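Local structure of periplasmic solute binding protein (Pectobacterium atrosepticum, 4RY1) at residues A[42-53]-A[62-72]; A[218-226]-A[378-386]. The protein probably binds a sugar in the periplasm and delivers it to an ABC-type importer, as other solute-binding proteins of its family do. All coordinates share one frame; numbering follows the deposited sequence.

Interaction 1. Residues A[42-53]-A[62-72]; sequences WDGYLSRLSTQI and MRIDWNWLPQF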
loop_
_atom_site.group_PDB
_atom_site.type_symbol
_atom_site.label_atom_id
_atom_site.label_comp_id
_atom_site.label_asym_id
_atom_site.label_seq_id
_atom_site.Cartn_x
_atom_site.Cartn_y
_atom_site.Cartn_z
ATOM N N TRP A 42 -8.912 10.415 1.871
ATOM C CA TRP A 42 -8.630 9.457 0.805
ATOM C C TRP A 42 -9.835 9.158 -0.073
ATOM O O TRP A 42 -9.715 9.096 -1.298
ATOM C CB TRP A 42 -8.156 8.180 1.471
ATOM C CG TRP A 42 -8.128 7.022 0.610
ATOM C CD1 TRP A 42 -8.954 5.936 0.661
ATOM C CD2 TRP A 42 -7.210 6.784 -0.445
ATOM N NE1 TRP A 42 -8.603 5.036 -0.314
ATOM C CE2 TRP A 42 -7.529 5.535 -1.004
ATOM C CE3 TRP A 42 -6.139 7.507 -0.976
ATOM C CZ2 TRP A 42 -6.820 4.997 -2.071
ATOM C CZ3 TRP A 42 -5.444 6.975 -2.024
ATOM C CH2 TRP A 42 -5.778 5.733 -2.565
ATOM N N ASP A 43 -10.994 8.986 0.549
ATOM C CA ASP A 43 -12.218 8.731 -0.207
ATOM C C ASP A 43 -12.483 9.916 -1.105
ATOM O O ASP A 43 -12.616 11.040 -0.630
ATOM C CB ASP A 43 -13.426 8.589 0.720
ATOM C CG ASP A 43 -13.370 7.347 1.569
ATOM O OD1 ASP A 43 -12.536 6.456 1.293
ATOM O OD2 ASP A 43 -14.164 7.269 2.523
ATOM N N GLY A 44 -12.578 9.687 -2.399
ATOM C CA GLY A 44 -12.840 10.807 -3.305
ATOM C C GLY A 44 -11.638 11.593 -3.813
ATOM O O GLY A 44 -11.784 12.423 -4.700
ATOM N N TYR A 45 -10.455 11.371 -3.249
ATOM C CA TYR A 45 -9.278 12.126 -3.701
ATOM C C TYR A 45 -8.945 11.876 -5.187
ATOM O O TYR A 45 -8.757 12.809 -5.958
ATOM C CB TYR A 45 -8.066 11.808 -2.816
ATOM C CG TYR A 45 -6.813 12.588 -3.140
ATOM C CD1 TYR A 45 -5.994 12.218 -4.194
ATOM C CD2 TYR A 45 -6.422 13.670 -2.372
ATOM C CE1 TYR A 45 -4.826 12.908 -4.491
ATOM C CE2 TYR A 45 -5.255 14.369 -2.670
ATOM C CZ TYR A 45 -4.448 13.974 -3.703
ATOM O OH TYR A 45 -3.276 14.644 -3.961
ATOM N N LEU A 46 -8.879 10.616 -5.572
ATOM C CA LEU A 46 -8.556 10.278 -6.955
ATOM C C LEU A 46 -9.613 10.832 -7.922
ATOM O O LEU A 46 -9.268 11.427 -8.948
ATOM C CB LEU A 46 -8.427 8.770 -7.152
ATOM C CG LEU A 46 -8.211 8.329 -8.607
ATOM C CD1 LEU A 46 -6.972 8.942 -9.227
ATOM C CD2 LEU A 46 -8.125 6.818 -8.663
ATOM N N SER A 47 -10.888 10.652 -7.596
ATOM C CA SER A 47 -11.939 11.113 -8.504
ATOM C C SER A 47 -11.878 12.662 -8.642
ATOM O O SER A 47 -11.961 13.202 -9.756
ATOM C CB SER A 47 -13.305 10.562 -8.062
ATOM O OG SER A 47 -13.748 11.204 -6.906
ATOM N N ARG A 48 -11.599 13.370 -7.542
ATOM C CA ARG A 48 -11.447 14.831 -7.598
ATOM C C ARG A 48 -10.238 15.244 -8.441
ATOM O O ARG A 48 -10.297 16.185 -9.236
ATOM C CB ARG A 48 -11.342 15.451 -6.188
ATOM N N LEU A 49 -9.115 14.570 -8.204
ATOM C CA LEU A 49 -7.885 14.881 -8.914
ATOM C C LEU A 49 -8.040 14.639 -10.405
ATOM O O LEU A 49 -7.593 15.434 -11.219
ATOM C CB LEU A 49 -6.726 14.058 -8.349
ATOM C CG LEU A 49 -5.395 14.306 -9.065
ATOM C CD1 LEU A 49 -4.971 15.760 -8.932
ATOM C CD2 LEU A 49 -4.311 13.356 -8.553
ATOM N N SER A 50 -8.664 13.521 -10.747
ATOM C CA SER A 50 -8.872 13.167 -12.164
ATOM C C SER A 50 -9.699 14.248 -12.879
ATOM O O SER A 50 -9.387 14.670 -13.985
ATOM C CB SER A 50 -9.521 11.800 -12.290
ATOM O OG SER A 50 -9.558 11.374 -13.636
ATOM N N THR A 51 -10.730 14.708 -12.198
ATOM C CA THR A 51 -11.574 15.779 -12.725
ATOM C C THR A 51 -10.779 17.094 -12.870
ATOM O O THR A 51 -10.852 17.782 -13.885
ATOM C CB THR A 51 -12.830 15.958 -11.878
ATOM O OG1 THR A 51 -13.591 14.747 -11.930
ATOM C CG2 THR A 51 -13.671 17.147 -12.394
ATOM N N GLN A 52 -9.978 17.432 -11.860
ATOM C CA GLN A 52 -9.123 18.613 -11.959
ATOM C C GLN A 52 -8.184 18.543 -13.156
ATOM O O GLN A 52 -8.035 19.509 -13.907
ATOM C CB GLN A 52 -8.252 18.745 -10.698
ATOM C CG GLN A 52 -8.987 19.253 -9.460
ATOM C CD GLN A 52 -8.092 19.282 -8.234
ATOM O OE1 GLN A 52 -7.222 18.423 -8.082
ATOM N NE2 GLN A 52 -8.311 20.247 -7.359
ATOM N N ILE A 53 -7.482 17.419 -13.275
ATOM C CA ILE A 53 -6.512 17.270 -14.353
ATOM C C ILE A 53 -7.215 17.434 -15.719
ATOM O O ILE A 53 -6.698 18.085 -16.622
ATOM C CB ILE A 53 -5.759 15.935 -14.228
ATOM C CG1 ILE A 53 -4.815 16.036 -13.023
ATOM C CG2 ILE A 53 -4.995 15.605 -15.514
ATOM C CD1 ILE A 53 -4.114 14.742 -12.649
ATOM N N MET A 62 1.110 17.472 -6.238
ATOM C CA MET A 62 0.075 16.496 -5.876
ATOM C C MET A 62 0.703 15.282 -5.216
ATOM O O MET A 62 1.642 14.695 -5.754
ATOM C CB MET A 62 -0.635 15.995 -7.132
ATOM C CG MET A 62 -1.381 17.062 -7.925
ATOM S SD MET A 62 -1.609 16.687 -9.734
ATOM C CE MET A 62 0.037 17.266 -10.261
ATOM N N ARG A 63 0.123 14.835 -4.113
ATOM C CA ARG A 63 0.373 13.456 -3.672
ATOM C C ARG A 63 -0.403 12.523 -4.615
ATOM O O ARG A 63 -1.573 12.765 -4.890
ATOM C CB ARG A 63 -0.060 13.212 -2.243
ATOM C CG ARG A 63 0.417 11.895 -1.643
ATOM C CD ARG A 63 -0.310 11.584 -0.348
ATOM N NE ARG A 63 0.058 10.286 0.215
ATOM C CZ ARG A 63 0.860 10.099 1.261
ATOM N NH1 ARG A 63 1.409 11.132 1.875
ATOM N NH2 ARG A 63 1.085 8.853 1.676
ATOM N N ILE A 64 0.261 11.483 -5.097
ATOM C CA ILE A 64 -0.366 10.500 -5.945
ATOM C C ILE A 64 0.085 9.108 -5.534
ATOM O O ILE A 64 1.157 8.935 -4.962
ATOM C CB ILE A 64 -0.072 10.708 -7.436
ATOM C CG1 ILE A 64 1.428 10.620 -7.728
ATOM C CG2 ILE A 64 -0.676 12.016 -7.951
ATOM C CD1 ILE A 64 1.742 10.530 -9.211
ATOM N N ASP A 65 -0.758 8.123 -5.774
ATOM C CA ASP A 65 -0.363 6.734 -5.644
ATOM C C ASP A 65 0.406 6.292 -6.895
ATOM O O ASP A 65 0.079 6.683 -8.027
ATOM C CB ASP A 65 -1.584 5.836 -5.374
ATOM C CG ASP A 65 -1.627 5.231 -3.961
ATOM O OD1 ASP A 65 -0.731 5.428 -3.115
ATOM O OD2 ASP A 65 -2.612 4.541 -3.686
ATOM N N TRP A 66 1.410 5.439 -6.685
ATOM C CA TRP A 66 2.211 4.884 -7.793
ATOM C C TRP A 66 1.353 4.182 -8.843
ATOM O O TRP A 66 1.606 4.264 -10.053
ATOM C CB TRP A 66 3.276 3.950 -7.218
ATOM C CG TRP A 66 3.966 3.047 -8.172
ATOM C CD1 TRP A 66 5.027 3.347 -8.969
ATOM C CD2 TRP A 66 3.683 1.668 -8.367
ATOM N NE1 TRP A 66 5.405 2.229 -9.674
ATOM C CE2 TRP A 66 4.599 1.185 -9.302
ATOM C CE3 TRP A 66 2.740 0.786 -7.825
ATOM C CZ2 TRP A 66 4.606 -0.140 -9.707
ATOM C CZ3 TRP A 66 2.753 -0.523 -8.226
ATOM C CH2 TRP A 66 3.677 -0.971 -9.156
ATOM N N ASN A 67 0.333 3.492 -8.383
ATOM C CA ASN A 67 -0.520 2.730 -9.286
ATOM C C ASN A 67 -1.484 3.588 -10.085
ATOM O O ASN A 67 -2.230 3.046 -10.915
ATOM C CB ASN A 67 -1.237 1.657 -8.492
ATOM C CG ASN A 67 -1.780 2.175 -7.204
ATOM O OD1 ASN A 67 -1.012 2.536 -6.276
ATOM N ND2 ASN A 67 -3.074 2.226 -7.107
ATOM N N TRP A 68 -1.425 4.909 -9.889
ATOM C CA TRP A 68 -2.174 5.857 -10.726
ATOM C C TRP A 68 -1.380 6.318 -11.935
ATOM O O TRP A 68 -1.929 7.000 -12.817
ATOM C CB TRP A 68 -2.647 7.085 -9.958
ATOM C CG TRP A 68 -3.486 6.793 -8.765
ATOM C CD1 TRP A 68 -4.080 5.605 -8.412
ATOM C CD2 TRP A 68 -3.785 7.713 -7.727
ATOM N NE1 TRP A 68 -4.730 5.745 -7.222
ATOM C CE2 TRP A 68 -4.588 7.037 -6.789
ATOM C CE3 TRP A 68 -3.482 9.067 -7.511
ATOM C CZ2 TRP A 68 -5.057 7.653 -5.629
ATOM C CZ3 TRP A 68 -3.969 9.680 -6.361
ATOM C CH2 TRP A 68 -4.728 8.970 -5.433
ATOM N N LEU A 69 -0.110 5.956 -12.011
ATOM C CA LEU A 69 0.707 6.381 -13.142
ATOM C C LEU A 69 0.218 5.829 -14.494
ATOM O O LEU A 69 0.313 6.531 -15.502
ATOM C CB LEU A 69 2.194 6.112 -12.924
ATOM C CG LEU A 69 2.862 6.978 -11.862
ATOM C CD1 LEU A 69 4.336 6.616 -11.764
ATOM C CD2 LEU A 69 2.715 8.461 -12.162
ATOM N N PRO A 70 -0.316 4.584 -14.541
ATOM C CA PRO A 70 -0.885 4.188 -15.861
ATOM C C PRO A 70 -1.991 5.120 -16.372
ATOM O O PRO A 70 -1.959 5.555 -17.524
ATOM C CB PRO A 70 -1.364 2.758 -15.616
ATOM C CG PRO A 70 -0.403 2.278 -14.571
ATOM C CD PRO A 70 -0.248 3.435 -13.622
ATOM N N GLN A 71 -2.911 5.483 -15.499
ATOM C CA GLN A 71 -4.014 6.383 -15.859
ATOM C C GLN A 71 -3.504 7.744 -16.305
ATOM O O GLN A 71 -3.913 8.275 -17.337
ATOM C CB GLN A 71 -4.982 6.560 -14.684
ATOM C CG GLN A 71 -6.022 7.642 -14.944
ATOM C CD GLN A 71 -7.073 7.800 -13.847
ATOM O OE1 GLN A 71 -7.136 7.014 -12.871
ATOM N NE2 GLN A 71 -7.914 8.834 -14.004
ATOM N N PHE A 72 -2.646 8.343 -15.490
ATOM C CA PHE A 72 -2.247 9.734 -15.711
ATOM C C PHE A 72 -1.060 9.941 -16.644
ATOM O O PHE A 72 -0.898 11.037 -17.219
ATOM C CB PHE A 72 -1.984 10.416 -14.362
ATOM C CG PHE A 72 -3.226 10.601 -13.521
ATOM C CD1 PHE A 72 -4.354 11.204 -14.052
ATOM C CD2 PHE A 72 -3.268 10.158 -12.203
ATOM C CE1 PHE A 72 -5.496 11.369 -13.287
ATOM C CE2 PHE A 72 -4.391 10.331 -11.424
ATOM C CZ PHE A 72 -5.520 10.936 -11.977
#

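Interaction 2. Residues A[218-226]-A[378-386]; sequences IPDQRYFSS and TTSLQKLDY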
loop_
_atom_site.group_PDB
_atom_site.type_symbol
_atom_site.label_atom_id
_atom_site.label_comp_id
_atom_site.label_asym_id
_atom_site.label_seq_id
_atom_site.Cartn_x
_atom_site.Cartn_y
_atom_site.Cartn_z
ATOM N N ILE A 218 -8.924 -16.484 8.045
ATOM C CA ILE A 218 -9.593 -15.197 7.895
ATOM C C ILE A 218 -11.102 -15.376 7.957
ATOM O O ILE A 218 -11.613 -16.430 7.604
ATOM C CB ILE A 218 -9.246 -14.505 6.553
ATOM C CG1 ILE A 218 -9.861 -15.234 5.359
ATOM C CG2 ILE A 218 -7.732 -14.311 6.410
ATOM C CD1 ILE A 218 -9.558 -14.585 4.031
ATOM N N PRO A 219 -11.837 -14.340 8.383
ATOM C CA PRO A 219 -13.289 -14.398 8.235
ATOM C C PRO A 219 -13.720 -14.243 6.795
ATOM O O PRO A 219 -12.982 -13.692 5.978
ATOM C CB PRO A 219 -13.788 -13.186 9.024
ATOM C CG PRO A 219 -12.623 -12.721 9.833
ATOM C CD PRO A 219 -11.424 -13.064 8.979
ATOM N N ASP A 220 -14.926 -14.703 6.499
ATOM C CA ASP A 220 -15.469 -14.615 5.149
ATOM C C ASP A 220 -16.111 -13.261 4.874
ATOM O O ASP A 220 -16.126 -12.374 5.731
ATOM C CB ASP A 220 -16.403 -15.806 4.866
ATOM C CG ASP A 220 -17.728 -15.721 5.587
ATOM O OD1 ASP A 220 -18.015 -14.710 6.255
ATOM O OD2 ASP A 220 -18.486 -16.702 5.487
ATOM N N GLN A 221 -16.638 -13.097 3.672
ATOM C CA GLN A 221 -17.191 -11.799 3.291
ATOM C C GLN A 221 -18.557 -11.524 3.943
ATOM O O GLN A 221 -18.966 -10.359 4.052
ATOM C CB GLN A 221 -17.261 -11.630 1.783
ATOM C CG GLN A 221 -15.887 -11.510 1.162
ATOM C CD GLN A 221 -15.353 -10.116 1.356
ATOM O OE1 GLN A 221 -15.878 -9.172 0.763
ATOM N NE2 GLN A 221 -14.338 -9.965 2.194
ATOM N N ARG A 222 -19.256 -12.577 4.372
ATOM C CA ARG A 222 -20.485 -12.407 5.164
ATOM C C ARG A 222 -20.163 -11.720 6.502
ATOM O O ARG A 222 -20.845 -10.777 6.923
ATOM C CB ARG A 222 -21.174 -13.742 5.431
ATOM C CG ARG A 222 -21.700 -14.458 4.188
ATOM C CD ARG A 222 -22.354 -15.756 4.602
ATOM N NE ARG A 222 -23.069 -16.470 3.554
ATOM C CZ ARG A 222 -24.351 -16.289 3.229
ATOM N NH1 ARG A 222 -25.098 -15.348 3.803
ATOM N NH2 ARG A 222 -24.876 -17.043 2.277
ATOM N N TYR A 223 -19.081 -12.164 7.119
ATOM C CA TYR A 223 -18.610 -11.571 8.382
ATOM C C TYR A 223 -18.332 -10.079 8.168
ATOM O O TYR A 223 -18.818 -9.230 8.898
ATOM C CB TYR A 223 -17.364 -12.295 8.876
ATOM C CG TYR A 223 -16.668 -11.715 10.069
ATOM C CD1 TYR A 223 -15.831 -10.611 9.928
ATOM C CD2 TYR A 223 -16.769 -12.295 11.313
ATOM C CE1 TYR A 223 -15.127 -10.091 11.007
ATOM C CE2 TYR A 223 -16.075 -11.782 12.402
ATOM C CZ TYR A 223 -15.255 -10.668 12.248
ATOM O OH TYR A 223 -14.532 -10.143 13.309
ATOM N N PHE A 224 -17.532 -9.759 7.163
ATOM C CA PHE A 224 -17.153 -8.353 6.967
ATOM C C PHE A 224 -18.353 -7.493 6.572
ATOM O O PHE A 224 -18.478 -6.347 7.021
ATOM C CB PHE A 224 -15.950 -8.205 6.036
ATOM C CG PHE A 224 -14.684 -8.652 6.701
ATOM C CD1 PHE A 224 -14.123 -7.884 7.714
ATOM C CD2 PHE A 224 -14.112 -9.880 6.393
ATOM C CE1 PHE A 224 -12.993 -8.324 8.389
ATOM C CE2 PHE A 224 -12.967 -10.308 7.048
ATOM C CZ PHE A 224 -12.426 -9.546 8.066
ATOM N N SER A 225 -19.266 -8.059 5.793
ATOM C CA SER A 225 -20.460 -7.328 5.392
ATOM C C SER A 225 -21.311 -6.930 6.577
ATOM O O SER A 225 -22.000 -5.909 6.513
ATOM C CB SER A 225 -21.282 -8.134 4.408
ATOM O OG SER A 225 -20.587 -8.265 3.172
ATOM N N SER A 226 -21.239 -7.716 7.659
ATOM C CA SER A 226 -22.019 -7.449 8.875
ATOM C C SER A 226 -21.605 -6.139 9.534
ATOM O O SER A 226 -22.334 -5.615 10.361
ATOM C CB SER A 226 -21.974 -8.605 9.888
ATOM O OG SER A 226 -20.768 -8.628 10.636
ATOM N N THR A 378 -13.113 -8.876 -5.648
ATOM C CA THR A 378 -13.901 -8.724 -4.415
ATOM C C THR A 378 -15.300 -9.322 -4.560
ATOM O O THR A 378 -15.745 -10.124 -3.722
ATOM C CB THR A 378 -13.958 -7.239 -4.013
ATOM O OG1 THR A 378 -12.615 -6.777 -3.750
ATOM C CG2 THR A 378 -14.836 -7.017 -2.791
ATOM N N THR A 379 -15.958 -8.971 -5.659
ATOM C CA THR A 379 -17.287 -9.516 -5.961
ATOM C C THR A 379 -17.235 -11.036 -6.218
ATOM O O THR A 379 -18.165 -11.774 -5.850
ATOM C CB THR A 379 -17.983 -8.730 -7.083
ATOM O OG1 THR A 379 -17.201 -8.767 -8.275
ATOM C CG2 THR A 379 -18.195 -7.290 -6.660
ATOM N N SER A 380 -16.146 -11.508 -6.809
ATOM C CA SER A 380 -15.970 -12.954 -7.013
ATOM C C SER A 380 -15.876 -13.679 -5.682
ATOM O O SER A 380 -16.471 -14.741 -5.509
ATOM C CB SER A 380 -14.720 -13.258 -7.831
ATOM O OG SER A 380 -14.832 -12.721 -9.135
ATOM N N LEU A 381 -15.118 -13.122 -4.740
ATOM C CA LEU A 381 -15.041 -13.720 -3.390
ATOM C C LEU A 381 -16.412 -13.760 -2.705
ATOM O O LEU A 381 -16.748 -14.727 -2.029
ATOM C CB LEU A 381 -14.052 -12.962 -2.494
ATOM C CG LEU A 381 -12.636 -12.898 -3.049
ATOM C CD1 LEU A 381 -11.766 -12.194 -2.020
ATOM C CD2 LEU A 381 -12.042 -14.231 -3.455
ATOM N N GLN A 382 -17.177 -12.692 -2.897
ATOM C CA GLN A 382 -18.531 -12.586 -2.356
ATOM C C GLN A 382 -19.445 -13.654 -2.972
ATOM O O GLN A 382 -20.201 -14.286 -2.275
ATOM C CB GLN A 382 -19.061 -11.162 -2.496
ATOM C CG GLN A 382 -18.306 -10.252 -1.533
ATOM C CD GLN A 382 -18.431 -8.774 -1.799
ATOM O OE1 GLN A 382 -19.135 -8.329 -2.709
ATOM N NE2 GLN A 382 -17.737 -7.980 -0.970
ATOM N N LYS A 383 -19.321 -13.890 -4.265
ATOM C CA LYS A 383 -20.064 -14.972 -4.911
ATOM C C LYS A 383 -19.787 -16.321 -4.242
ATOM O O LYS A 383 -20.720 -17.100 -3.965
ATOM C CB LYS A 383 -19.732 -15.027 -6.403
ATOM C CG LYS A 383 -20.635 -14.133 -7.245
ATOM C CD LYS A 383 -20.081 -13.750 -8.617
ATOM C CE LYS A 383 -18.958 -14.650 -9.108
ATOM N NZ LYS A 383 -18.590 -14.415 -10.531
ATOM N N LEU A 384 -18.508 -16.603 -4.006
ATOM C CA LEU A 384 -18.105 -17.822 -3.297
ATOM C C LEU A 384 -18.686 -17.895 -1.894
ATOM O O LEU A 384 -19.326 -18.875 -1.528
ATOM C CB LEU A 384 -16.589 -17.993 -3.223
ATOM C CG LEU A 384 -15.860 -18.290 -4.527
ATOM C CD1 LEU A 384 -14.363 -18.289 -4.275
ATOM C CD2 LEU A 384 -16.317 -19.625 -5.093
ATOM N N ASP A 385 -18.448 -16.851 -1.120
ATOM C CA ASP A 385 -18.794 -16.837 0.305
ATOM C C ASP A 385 -20.288 -16.805 0.628
ATOM O O ASP A 385 -20.694 -17.233 1.714
ATOM C CB ASP A 385 -18.122 -15.651 0.982
ATOM C CG ASP A 385 -16.619 -15.818 1.131
ATOM O OD1 ASP A 385 -16.072 -16.891 0.803
ATOM O OD2 ASP A 385 -15.983 -14.839 1.572
ATOM N N TYR A 386 -21.083 -16.282 -0.303
ATOM C CA TYR A 386 -22.557 -16.282 -0.192
ATOM C C TYR A 386 -23.215 -17.521 -0.851
ATOM O O TYR A 386 -24.440 -17.608 -0.933
ATOM C CB TYR A 386 -23.132 -14.968 -0.746
ATOM C CG TYR A 386 -22.979 -13.788 0.217
ATOM C CD1 TYR A 386 -21.758 -13.105 0.340
ATOM C CD2 TYR A 386 -24.039 -13.358 1.007
ATOM C CE1 TYR A 386 -21.608 -12.046 1.206
ATOM C CE2 TYR A 386 -23.893 -12.290 1.875
ATOM C CZ TYR A 386 -22.673 -11.646 1.969
ATOM O OH TYR A 386 -22.502 -10.594 2.824
HETATM O O HOH W 1 -19.149 -18.471 3.643
HETATM O O HOH W 2 -22.958 -19.378 2.097
#

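Interaction 1. Residues A[42-53]-A[62-72]
Leu46 CD1 rests over the centre of the Trp68 six-membered ring, 3.8 Å from its centroid, in a CH-pi contact, and the same methyl meets Phe72 CE2 at 3.7 Å. With CG anti to the backbone N (chi1 175°), the leucine is brought between the two rings. This is the core of an alpha/beta lobe of the periplasmic binding protein fold, where helix 45-55 packs on strand 61-64 and on helix 69-74, which follows that strand. Phe72 is a knob among Leu46, Leu49, Ser50 and Ile53; Ile53 CD1 covers one face of its ring, 4.0 Å from the centroid, while the Gln71 amide carbon lies over the other. Leu49 spreads its two methyls, CD1 against Met62 SD at 3.6 Å and CD2 against Ile64 CG2.

Farther out, Tyr45 and Trp42 approach the rim of the Trp68 indole. Tyr45 CE1 lies at its edge, in plane, whereas the six-membered rings of Trp42 and Trp68 meet rim to rim with planes only 18° apart. Asp65 CB covers the indole face opposite Leu46, and Asp65 OD1 is hydrogen-bonded to a glycerol, probably from the crystallisation liquor. Tyr45 OH bonds to Ser8 OG of strand 3-10 as well. Across the contact, this hydroxyl donates in the carbonyl plane to a lone pair of Arg63 O, at 2.7 Å.

Interaction 2. Residues A[218-226]-A[378-386]
Gln221 and Gln382 bring their side-chain amides together almost coplanar, and Gln382 NE2 donates to Gln221 OE1 over 2.8 Å. The bond is nearly straight (167° at the hydrogen) and lies in the planes of both groups. Gln221 reaches this position because its chain bends at chi2, whereas Gln382 extends beyond CG. The bent glutamine is a knob among Thr378, Leu381, Gln382 and Asp385, and its NE2 is bound by Gly164 O, so both ends of a buried amide are satisfied and its flip is fixed.

Asp385 turns its carboxylate to the start of helix 221-225. Its OD2 accepts from Gln221 N at 2.8 Å, on the anti side and well out of the carboxylate plane, and also bonds Tyr209 OH of helix 199-214. Asp220, the N-cap, uses OD1 to accept from Tyr223 N, while its OD2 reaches Asp385 O through a bridging water. The start of the helix probably offsets some of the mutual repulsion of the two carboxylates, whose OD2 atoms, Asp220 OD2 and Asp385 OD2, are 5.0 Å apart.

Arg222 crosses the Tyr386 ring at a slant. Its CG sits over the centre of the phenol ring, 3.7 Å from the centroid, and farther along the extended chain the guanidinium passes with one face over Tyr386 CD2, its plane tilted 33° from the ring. NE donates to Asp385 O at 3.1 Å, and a second water joins NH2 to the same carbonyl. At the far edge of the ring, Tyr386 OH stands 3.0 Å from Ser225 OG, whose proton goes to Gln221 O.

The arrangement is an N-capped short helix docked by its first turn across the C-terminal end of helix 371-385, the segments 221-225 and 378-385 lying at 108°, in the helix-rich part of a periplasmic binding protein.

Interaction 1 closes along the chain well before interaction 2 opens, and the two do not touch: their centres are 28 Å apart and their nearest atoms about 13 Å. Interaction 1 unites successive elements around strand 61-64, which pairs with strands 3-10 and 284-292 in the mixed sheet. Interaction 2 instead joins segments 218-226 and 378-386, 152 residues apart at their closest ends, and involves no strand. It thereby ties a late helix to an earlier part of the chain. The contacts share no helix or strand and occupy separate regions, consistent with the two-lobed architecture of periplasmic binding proteins, in which each lobe has its own packed core.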